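Side-chain contacts in bifunctional enzyme cysn/cysc (Mycobacterium tuberculosis, PDB 4BZP), which phosphorylates adenosine-5'-phosphosulfate at its 3'-hydroxyl with ATP, the kinase step of sulfate activation in sulfur assimilation: residues 24-29 against 36-41; 49-54 against 63-68; 93-98 against 104-109; 137-140 against 144-147. One frame throughout, in Å; residues are numbered along the deposited sequence. Where two conformers were deposited one is given.

How the contacts relate
The four contacts follow one another along a single P-loop kinase domain, each closing before the next opens. Contacts 1 and 3 each pack a helix on a strand of the same parallel sheet, helix 18-31 on the outermost strand 36-38 and helix 89-101 on strand 106-111; their centres lie about 17 Å apart. Contact 2 joins them: Leu-66 packs on Leu-39 and Gly-41 of contact 1, while Ser-67 packs on Ala-95 and Val-98 of contact 3, and His-68 on Val-98. Contact 4, in the loop before strand 153-155, lies across the chain's centre from contact 1, their centres about 25 Å apart. Contacts 1 and 2 also touch the second subunit, which puts this side of the fold at the dimer interface.

Contact 1 (24-29 against 36-41); sequences LVERKL and AYVLDG
OE2 of Glu-26 takes the backbone N-H of Val-38 at 3.2 Å, a bent bond with 140° at the hydrogen. The donor comes from above the carboxylate plane, well out of it, and the same oxygen lies 3.5 Å from CA of Tyr-37. Glu-26 reaches the strand because its CG stands anti to the backbone N (chi1 -175°) and the chain beyond runs extended, placing the carboxylate against the strand backbone. On its way it crosses the Val-38 side chain at about a right angle, with CD 3.6 Å from CG2 of Val-38. The two segments belong to the first helix and second strand of the P-loop kinase fold: helix 18-31 follows the nucleotide-binding loop, and its segment 24-29 runs nearly antiparallel to strand 36-38, at 160°. Strand 36-38 is the outermost on its side of the chain's sheet and bonds through Tyr-37 and Leu-39 to strand 79-82. One turn farther along the helix the contact becomes apolar, CD1 of Leu-29 meeting CB of Ala-36 at 3.9 Å, with Leu-29 also resting on Leu-79. Tyr-37 turns away from the helix and packs on Leu-73 of its own chain and on Cys-76 of the second subunit.

Contact 2 (49-54 against 63-68); sequences NADLGF and LRRLSH
Arg-65 runs extended from CG to NE, its CG anti to the carbonyl carbon (chi1 -67°), and so carries its guanidinium from helix 56-75 out to the loop 49-54, where Asp-51 turns its carboxylate to meet it with CG between its own backbone N and carbonyl carbon (chi1 60°). The loop opens with a type I beta turn from Asn-49 to Leu-52, closed by the bond from N of Leu-52 to O of Asn-49, 3.0 Å; it leads from helix 41-44 to helix 56-75 of the kinase domain. The salt bridge is a two-nitrogen, end-on grip: NH1 of Arg-65 bonds OD1 of Asp-51 at 2.8 Å, and NH2 of Arg-65 bonds OD2 of Asp-51 at 2.8 Å. Both oxygens use their syn lone pairs, and the carboxylate and guanidinium planes are 12° apart, nearly coplanar. The remaining edge nitrogen, NE, pairs with Glu-61, so carboxylates on two sides hold the guanidinium's rotation and probably stabilise its charge. Leu-52 covers one face of the guanidinium, with CD1 over the centre of that group and CD2 3.6 Å from NH2 of Arg-65. Leu-48 of the second subunit also packs on Arg-65, placing the bridge beside the dimer interface. NH1 of Arg-65 makes a second bond, 2.9 Å to OD1 of Asn-49, which it meets from above the carbonyl plane of the amide.

Contact 3 (93-98 against 104-109); sequences ALARKV and IDFFEV
Helix 89-101 packs on strand 106-111 of the parallel sheet in the P-loop kinase fold, segment 93-98 running nearly antiparallel to strand residues 106-109, and Arg-96 with Phe-106 carries most of the contact. The Phe-106 ring lies under the helix backbone: CA of Arg-96 sits 3.7 Å from the ring centroid, only 3° off the normal, a CH-pi contact. The Arg-96 side chain leaves with CG anti to the backbone N (chi1 177°) and bends at chi3, which folds its guanidinium round the rim of the ring. There CD1 of Phe-106 stands over the guanidinium centre, 3.6 Å from CZ of Arg-96, with the two planes 70° apart. CB of Ala-95 adds an apolar touch, 4.1 Å from CE2 of Phe-106, and Trp-9 of strand 6-11 also meets the ring. A water 2.8 Å from NH1 of Arg-96 donates to O of Phe-106, linking helix to strand. NH2 of Arg-96 forms a salt bridge with Asp-152, while OE2 of Glu-108 pairs with Arg-92. A second water connects NH2 of Arg-96 to OE1 of Glu-108, weakly at the glutamate. The aliphatic part of Arg-96 thus covers one face of the buried aromatic, and its charge is probably balanced mainly by Asp-152.

Contact 4 (137-140 against 144-147); sequences HFTG and PYQR. With EDO (1,2-ethanediol), chain F.
CG2 of Thr-139 touches CB of Tyr-145 at 3.7 Å and comes at the edge of the tyrosine ring, near its plane. This is the direct meeting of the two segments, both in the loop between helix 126-131 and strand 153-155 of the P-loop kinase fold. The methyl takes that place because it stands anti to the backbone N of Thr-139, which puts OG1 anti to the carbonyl carbon (chi1 -63°). From there OG1 reaches a water at 2.8 Å, and that water donates to O of Pro-144 at 2.6 Å, a polar bridge beside the apolar touch. One shell out, the OH of Tyr-145 hydrogen-bonds Thr-11, and its side chain packs on Leu-13 of the ADP pocket, so this loop lies against the nucleotide-binding loop; the Tyr-145 side chain is about 9 Å from the bound ADP. The preceding residue in the first segment, Phe-138, packs on Ser-14, and its backbone N is held by Asp-142. Farther along, Arg-147 forms a salt bridge with Asp-112 through NH1. An ethanediol, probably from the crystallisation liquor, lies between the arginine and the tyrosine. It also bonds Asp-112 and O of Thr-113; NH1 of Arg-147 bonds its O2 at 2.7 Å, and its C2 approaches CD2 of Tyr-145 to 3.4 Å.

Contact 1 (24-29 against 36-41)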
# COMPACT_ATOMS: atom_id res chain seq x y z
N LEU A 24 6.39 -11.37 -16.74
CA LEU A 24 7.25 -12.52 -16.95
C LEU A 24 8.35 -12.58 -15.91
O LEU A 24 8.70 -13.64 -15.40
CB LEU A 24 7.82 -12.55 -18.36
CG LEU A 24 8.68 -13.80 -18.64
CD1 LEU A 24 7.99 -15.11 -18.32
CD2 LEU A 24 9.06 -13.79 -20.09
N VAL A 25 8.90 -11.44 -15.52
CA VAL A 25 9.84 -11.42 -14.41
C VAL A 25 9.17 -11.93 -13.14
O VAL A 25 9.76 -12.74 -12.42
CB VAL A 25 10.42 -10.00 -14.17
CG1 VAL A 25 11.23 -9.93 -12.89
CG2 VAL A 25 11.26 -9.53 -15.33
N GLU A 26 7.95 -11.50 -12.89
CA GLU A 26 7.25 -12.00 -11.70
C GLU A 26 7.16 -13.52 -11.75
O GLU A 26 7.44 -14.15 -10.73
CB GLU A 26 5.86 -11.36 -11.64
CG GLU A 26 5.08 -11.73 -10.36
CD GLU A 26 3.61 -11.32 -10.38
OE1 GLU A 26 2.91 -11.46 -11.41
OE2 GLU A 26 3.18 -10.69 -9.38
N ARG A 27 6.75 -14.08 -12.87
CA ARG A 27 6.61 -15.54 -12.98
C ARG A 27 7.95 -16.21 -12.78
O ARG A 27 8.03 -17.23 -12.06
CB ARG A 27 5.99 -15.92 -14.32
CG ARG A 27 4.52 -15.52 -14.44
CD ARG A 27 3.72 -16.09 -15.61
NE ARG A 27 4.18 -15.57 -16.88
CZ ARG A 27 3.73 -14.44 -17.43
NH1 ARG A 27 2.80 -13.73 -16.81
NH2 ARG A 27 4.21 -14.03 -18.57
N LYS A 28 8.99 -15.71 -13.45
CA LYS A 28 10.33 -16.33 -13.32
C LYS A 28 10.78 -16.35 -11.88
O LYS A 28 11.35 -17.35 -11.41
CB LYS A 28 11.37 -15.63 -14.20
CG LYS A 28 11.27 -15.92 -15.69
CD LYS A 28 12.29 -15.12 -16.43
CE LYS A 28 12.25 -15.26 -17.93
NZ LYS A 28 12.68 -16.65 -18.30
N LEU A 29 10.55 -15.28 -11.14
CA LEU A 29 10.96 -15.19 -9.74
C LEU A 29 10.09 -16.05 -8.83
O LEU A 29 10.62 -16.74 -7.94
CB LEU A 29 10.94 -13.69 -9.30
CG LEU A 29 11.98 -12.76 -9.90
CD1 LEU A 29 11.79 -11.29 -9.49
CD2 LEU A 29 13.42 -13.17 -9.56
N ALA A 36 7.77 -11.89 -5.62
CA ALA A 36 7.68 -10.75 -6.54
C ALA A 36 6.25 -10.36 -6.67
O ALA A 36 5.34 -11.19 -6.47
CB ALA A 36 8.29 -11.14 -7.89
N TYR A 37 6.02 -9.10 -7.01
CA TYR A 37 4.68 -8.57 -7.10
C TYR A 37 4.63 -7.46 -8.12
O TYR A 37 5.42 -6.53 -8.04
CB TYR A 37 4.30 -7.98 -5.75
CG TYR A 37 2.86 -7.53 -5.68
CD1 TYR A 37 1.85 -8.44 -5.42
CD2 TYR A 37 2.52 -6.21 -5.90
CE1 TYR A 37 0.52 -8.03 -5.35
CE2 TYR A 37 1.23 -5.80 -5.86
CZ TYR A 37 0.25 -6.70 -5.55
OH TYR A 37 -1.04 -6.28 -5.50
N VAL A 38 3.68 -7.57 -9.03
CA VAL A 38 3.46 -6.55 -10.05
C VAL A 38 2.45 -5.58 -9.52
O VAL A 38 1.28 -5.94 -9.27
CB VAL A 38 3.00 -7.14 -11.40
CG1 VAL A 38 2.70 -6.01 -12.39
CG2 VAL A 38 4.06 -8.08 -11.94
N LEU A 39 2.89 -4.35 -9.29
CA LEU A 39 2.08 -3.27 -8.77
C LEU A 39 1.68 -2.36 -9.90
O LEU A 39 2.48 -1.56 -10.41
CB LEU A 39 2.90 -2.54 -7.70
CG LEU A 39 2.17 -1.36 -7.05
CD1 LEU A 39 1.02 -1.85 -6.21
CD2 LEU A 39 3.13 -0.54 -6.23
N ASP A 40 0.44 -2.54 -10.31
CA ASP A 40 -0.06 -1.83 -11.51
C ASP A 40 -1.11 -0.82 -11.04
O ASP A 40 -2.10 -1.17 -10.39
CB ASP A 40 -0.61 -2.83 -12.53
CG ASP A 40 -0.88 -2.19 -13.93
OD1 ASP A 40 -1.38 -1.06 -14.01
OD2 ASP A 40 -0.58 -2.84 -14.95
N GLY A 41 -0.83 0.43 -11.37
CA GLY A 41 -1.73 1.54 -11.07
C GLY A 41 -3.15 1.35 -11.58
O GLY A 41 -4.12 1.81 -10.96

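Contact 2 (49-54 against 63-68)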
# COMPACT_ATOMS: atom_id res chain seq x y z
N ASN A 49 -6.80 4.14 -5.06
CA ASN A 49 -6.79 5.36 -5.81
C ASN A 49 -8.09 5.71 -6.49
O ASN A 49 -8.11 6.50 -7.46
CB ASN A 49 -5.55 5.35 -6.75
CG ASN A 49 -4.25 5.37 -5.97
OD1 ASN A 49 -4.15 5.76 -4.82
ND2 ASN A 49 -3.17 4.96 -6.68
N ALA A 50 -9.19 5.19 -5.97
CA ALA A 50 -10.52 5.51 -6.48
C ALA A 50 -10.88 6.97 -6.42
O ALA A 50 -11.79 7.38 -7.14
CB ALA A 50 -11.58 4.67 -5.77
N ASP A 51 -10.26 7.74 -5.56
CA ASP A 51 -10.52 9.16 -5.44
C ASP A 51 -9.92 9.97 -6.59
O ASP A 51 -10.28 11.15 -6.77
CB ASP A 51 -10.00 9.71 -4.13
CG ASP A 51 -8.49 9.52 -3.95
OD1 ASP A 51 -7.99 8.40 -4.21
OD2 ASP A 51 -7.86 10.50 -3.50
N LEU A 52 -8.98 9.40 -7.34
CA LEU A 52 -8.26 10.15 -8.38
C LEU A 52 -8.94 10.03 -9.73
O LEU A 52 -9.44 8.98 -10.12
CB LEU A 52 -6.85 9.60 -8.52
CG LEU A 52 -5.97 9.76 -7.27
CD1 LEU A 52 -4.57 9.17 -7.54
CD2 LEU A 52 -5.88 11.19 -6.90
N GLY A 53 -8.84 11.13 -10.48
CA GLY A 53 -9.19 11.09 -11.91
C GLY A 53 -7.93 11.13 -12.75
O GLY A 53 -6.88 10.60 -12.36
N PHE A 54 -8.02 11.77 -13.92
CA PHE A 54 -6.95 11.77 -14.90
C PHE A 54 -6.44 13.15 -15.29
O PHE A 54 -5.74 13.32 -16.32
CB PHE A 54 -7.37 10.97 -16.11
CG PHE A 54 -7.46 9.50 -15.82
CD1 PHE A 54 -6.33 8.68 -15.88
CD2 PHE A 54 -8.66 8.95 -15.38
CE1 PHE A 54 -6.43 7.34 -15.56
CE2 PHE A 54 -8.75 7.61 -15.05
CZ PHE A 54 -7.64 6.81 -15.16
N LEU A 63 1.23 8.27 -9.33
CA LEU A 63 2.59 7.80 -9.32
C LEU A 63 3.20 8.02 -7.96
O LEU A 63 3.95 7.13 -7.50
CB LEU A 63 3.43 8.44 -10.41
CG LEU A 63 3.00 8.14 -11.84
CD1 LEU A 63 3.68 9.07 -12.81
CD2 LEU A 63 3.27 6.68 -12.18
N ARG A 64 2.97 9.15 -7.32
CA ARG A 64 3.50 9.38 -5.98
C ARG A 64 3.03 8.28 -5.02
O ARG A 64 3.81 7.70 -4.28
CB ARG A 64 3.07 10.76 -5.47
CG ARG A 64 3.77 11.17 -4.20
CD ARG A 64 3.16 12.42 -3.52
NE ARG A 64 1.86 12.12 -2.95
CZ ARG A 64 1.69 11.52 -1.75
NH1 ARG A 64 2.73 11.19 -1.00
NH2 ARG A 64 0.48 11.25 -1.35
N ARG A 65 1.73 7.98 -5.06
CA ARG A 65 1.21 6.97 -4.16
C ARG A 65 1.80 5.61 -4.53
O ARG A 65 2.13 4.81 -3.62
CB ARG A 65 -0.29 6.94 -4.22
CG ARG A 65 -0.97 8.18 -3.69
CD ARG A 65 -2.44 8.01 -3.70
NE ARG A 65 -3.16 9.27 -3.51
CZ ARG A 65 -4.49 9.35 -3.53
NH1 ARG A 65 -5.20 8.30 -3.76
NH2 ARG A 65 -5.04 10.55 -3.43
N LEU A 66 1.88 5.28 -5.82
CA LEU A 66 2.46 4.02 -6.25
C LEU A 66 3.89 3.92 -5.68
O LEU A 66 4.31 2.81 -5.25
CB LEU A 66 2.48 3.93 -7.79
CG LEU A 66 1.30 3.36 -8.59
CD1 LEU A 66 1.43 3.57 -10.07
CD2 LEU A 66 1.30 1.87 -8.41
N SER A 67 4.66 4.99 -5.69
CA SER A 67 6.00 4.90 -5.15
C SER A 67 6.04 4.52 -3.67
O SER A 67 6.90 3.75 -3.27
CB SER A 67 6.82 6.15 -5.43
OG SER A 67 6.45 7.27 -4.63
N HIS A 68 5.11 5.01 -2.88
CA HIS A 68 5.02 4.66 -1.46
C HIS A 68 4.49 3.26 -1.23
O HIS A 68 4.98 2.55 -0.34
CB HIS A 68 4.16 5.70 -0.73
CG HIS A 68 4.86 7.00 -0.53
ND1 HIS A 68 5.89 7.19 0.37
CD2 HIS A 68 4.64 8.20 -1.11
CE1 HIS A 68 6.33 8.42 0.28
NE2 HIS A 68 5.60 9.06 -0.63

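Contact 3 (93-98 against 104-109)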
# COMPACT_ATOMS: atom_id res chain seq x y z
N ALA A 93 12.16 10.77 -10.87
CA ALA A 93 13.08 11.27 -9.83
C ALA A 93 12.43 11.24 -8.45
O ALA A 93 13.06 10.83 -7.47
CB ALA A 93 13.58 12.65 -10.16
N LEU A 94 11.17 11.67 -8.38
CA LEU A 94 10.47 11.66 -7.10
C LEU A 94 10.34 10.24 -6.59
O LEU A 94 10.50 9.98 -5.40
CB LEU A 94 9.08 12.33 -7.23
CG LEU A 94 9.10 13.86 -7.39
CD1 LEU A 94 7.75 14.38 -7.90
CD2 LEU A 94 9.57 14.51 -6.09
N ALA A 95 9.93 9.33 -7.47
CA ALA A 95 9.75 7.94 -7.07
C ALA A 95 11.08 7.32 -6.59
O ALA A 95 11.09 6.61 -5.57
CB ALA A 95 9.20 7.12 -8.21
N ARG A 96 12.18 7.64 -7.24
CA ARG A 96 13.48 7.15 -6.81
C ARG A 96 13.78 7.70 -5.40
O ARG A 96 14.22 6.95 -4.55
CB ARG A 96 14.54 7.55 -7.79
CG ARG A 96 15.90 7.10 -7.30
CD ARG A 96 16.99 7.53 -8.25
NE ARG A 96 16.97 6.79 -9.53
CZ ARG A 96 17.58 5.64 -9.75
NH1 ARG A 96 18.15 4.93 -8.78
NH2 ARG A 96 17.52 5.10 -10.98
N LYS A 97 13.51 8.98 -5.19
CA LYS A 97 13.84 9.61 -3.90
C LYS A 97 13.01 8.97 -2.79
O LYS A 97 13.51 8.75 -1.67
CB LYS A 97 13.60 11.11 -3.97
CG LYS A 97 13.80 11.78 -2.63
CD LYS A 97 13.70 13.27 -2.82
CE LYS A 97 13.64 13.95 -1.45
NZ LYS A 97 14.85 13.59 -0.70
N VAL A 98 11.75 8.65 -2.99
CA VAL A 98 10.97 7.96 -2.00
C VAL A 98 11.69 6.67 -1.60
O VAL A 98 11.72 6.29 -0.41
CB VAL A 98 9.51 7.70 -2.50
CG1 VAL A 98 8.79 6.71 -1.63
CG2 VAL A 98 8.72 9.01 -2.55
N ILE A 104 15.56 1.64 0.19
CA ILE A 104 15.18 0.55 -0.69
C ILE A 104 15.81 0.71 -2.07
O ILE A 104 15.67 1.79 -2.66
CB ILE A 104 13.64 0.47 -0.88
CG1 ILE A 104 12.97 0.22 0.47
CG2 ILE A 104 13.22 -0.63 -1.85
CD1 ILE A 104 13.33 -1.07 1.17
N ASP A 105 16.46 -0.32 -2.59
CA ASP A 105 17.02 -0.31 -3.94
C ASP A 105 15.93 -0.05 -4.99
O ASP A 105 14.83 -0.58 -4.91
CB ASP A 105 17.65 -1.65 -4.27
CG ASP A 105 18.99 -1.89 -3.60
OD1 ASP A 105 19.54 -1.02 -2.90
OD2 ASP A 105 19.48 -3.00 -3.84
N PHE A 106 16.27 0.77 -5.98
CA PHE A 106 15.36 1.22 -7.01
C PHE A 106 16.07 1.18 -8.33
O PHE A 106 17.20 1.69 -8.45
CB PHE A 106 14.91 2.65 -6.68
CG PHE A 106 13.98 3.32 -7.68
CD1 PHE A 106 14.48 4.00 -8.79
CD2 PHE A 106 12.62 3.30 -7.48
CE1 PHE A 106 13.63 4.59 -9.69
CE2 PHE A 106 11.76 3.96 -8.35
CZ PHE A 106 12.27 4.61 -9.45
N PHE A 107 15.41 0.62 -9.33
CA PHE A 107 15.96 0.54 -10.68
C PHE A 107 14.98 1.14 -11.66
O PHE A 107 13.84 0.74 -11.71
CB PHE A 107 16.26 -0.90 -11.05
CG PHE A 107 17.14 -1.61 -10.09
CD1 PHE A 107 18.49 -1.56 -10.24
CD2 PHE A 107 16.59 -2.32 -9.03
CE1 PHE A 107 19.33 -2.23 -9.34
CE2 PHE A 107 17.41 -2.97 -8.12
CZ PHE A 107 18.77 -2.92 -8.29
N GLU A 108 15.45 2.09 -12.46
CA GLU A 108 14.69 2.73 -13.54
C GLU A 108 14.96 1.91 -14.80
O GLU A 108 16.11 1.91 -15.30
CB GLU A 108 15.04 4.24 -13.75
CG GLU A 108 14.18 4.90 -14.86
CD GLU A 108 14.65 6.25 -15.38
OE1 GLU A 108 15.80 6.29 -15.76
OE2 GLU A 108 13.89 7.25 -15.43
N VAL A 109 13.96 1.27 -15.33
CA VAL A 109 14.08 0.42 -16.51
C VAL A 109 13.28 1.04 -17.63
O VAL A 109 12.05 1.22 -17.54
CB VAL A 109 13.63 -0.99 -16.24
CG1 VAL A 109 13.68 -1.80 -17.52
CG2 VAL A 109 14.50 -1.62 -15.15
O HOH W 1 19.79 2.72 -9.34
O HOH W 2 17.33 7.08 -13.13

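Contact 4 (137-140 against 144-147)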
# COMPACT_ATOMS: atom_id res chain seq x y z
N HIS A 137 -4.66 13.82 -24.43
CA HIS A 137 -3.48 13.85 -23.55
C HIS A 137 -2.86 12.47 -23.43
O HIS A 137 -2.55 12.00 -22.34
CB HIS A 137 -3.86 14.41 -22.21
CG HIS A 137 -4.30 15.84 -22.33
ND1 HIS A 137 -3.41 16.88 -22.31
CD2 HIS A 137 -5.52 16.39 -22.57
CE1 HIS A 137 -4.06 18.02 -22.50
NE2 HIS A 137 -5.34 17.75 -22.67
N PHE A 138 -2.77 11.81 -24.58
CA PHE A 138 -2.22 10.46 -24.68
C PHE A 138 -0.72 10.61 -24.91
O PHE A 138 -0.25 11.19 -25.91
CB PHE A 138 -2.85 9.75 -25.86
CG PHE A 138 -2.49 8.30 -25.98
CD1 PHE A 138 -1.30 7.91 -26.55
CD2 PHE A 138 -3.32 7.38 -25.46
CE1 PHE A 138 -1.01 6.55 -26.67
CE2 PHE A 138 -3.05 6.01 -25.60
CZ PHE A 138 -1.87 5.63 -26.17
N THR A 139 0.07 10.07 -23.97
CA THR A 139 1.53 10.21 -24.01
C THR A 139 2.09 9.65 -25.32
O THR A 139 1.78 8.56 -25.76
CB THR A 139 2.14 9.47 -22.82
OG1 THR A 139 1.68 10.08 -21.61
CG2 THR A 139 3.62 9.49 -22.87
N GLY A 140 2.91 10.46 -25.98
CA GLY A 140 3.50 10.10 -27.26
C GLY A 140 2.78 10.66 -28.47
O GLY A 140 3.33 10.64 -29.59
N PRO A 144 3.61 14.85 -23.79
CA PRO A 144 5.01 14.45 -23.99
C PRO A 144 5.47 13.23 -23.21
O PRO A 144 5.00 12.99 -22.07
CB PRO A 144 5.78 15.65 -23.49
CG PRO A 144 4.91 16.27 -22.43
CD PRO A 144 3.52 16.09 -22.98
N TYR A 145 6.36 12.49 -23.83
CA TYR A 145 7.12 11.45 -23.13
C TYR A 145 8.55 12.02 -22.99
O TYR A 145 9.15 12.39 -24.03
CB TYR A 145 7.10 10.09 -23.84
CG TYR A 145 7.86 9.04 -23.07
CD1 TYR A 145 7.35 8.55 -21.89
CD2 TYR A 145 9.14 8.69 -23.43
CE1 TYR A 145 8.06 7.63 -21.13
CE2 TYR A 145 9.88 7.80 -22.66
CZ TYR A 145 9.34 7.28 -21.50
OH TYR A 145 10.08 6.47 -20.66
N GLN A 146 9.07 12.14 -21.79
CA GLN A 146 10.45 12.64 -21.56
C GLN A 146 11.34 11.42 -21.41
O GLN A 146 11.25 10.71 -20.38
CB GLN A 146 10.47 13.52 -20.32
CG GLN A 146 9.58 14.76 -20.49
CD GLN A 146 9.59 15.67 -19.32
OE1 GLN A 146 9.95 15.31 -18.18
NE2 GLN A 146 9.18 16.92 -19.57
N ARG A 147 12.21 11.17 -22.35
CA ARG A 147 12.98 9.93 -22.37
C ARG A 147 13.98 9.95 -21.23
O ARG A 147 14.61 10.94 -20.99
CB ARG A 147 13.76 9.81 -23.67
CG ARG A 147 12.89 9.51 -24.84
CD ARG A 147 13.68 9.67 -26.16
NE ARG A 147 14.83 8.78 -26.25
CZ ARG A 147 14.81 7.50 -26.60
NH1 ARG A 147 13.69 6.93 -26.95
NH2 ARG A 147 15.94 6.80 -26.61
C1 EDO F . 10.12 5.85 -27.25
O1 EDO F . 10.64 4.64 -26.75
C2 EDO F . 10.25 6.77 -26.07
O2 EDO F . 11.14 7.75 -26.50
O HOH W 3 2.59 12.65 -21.03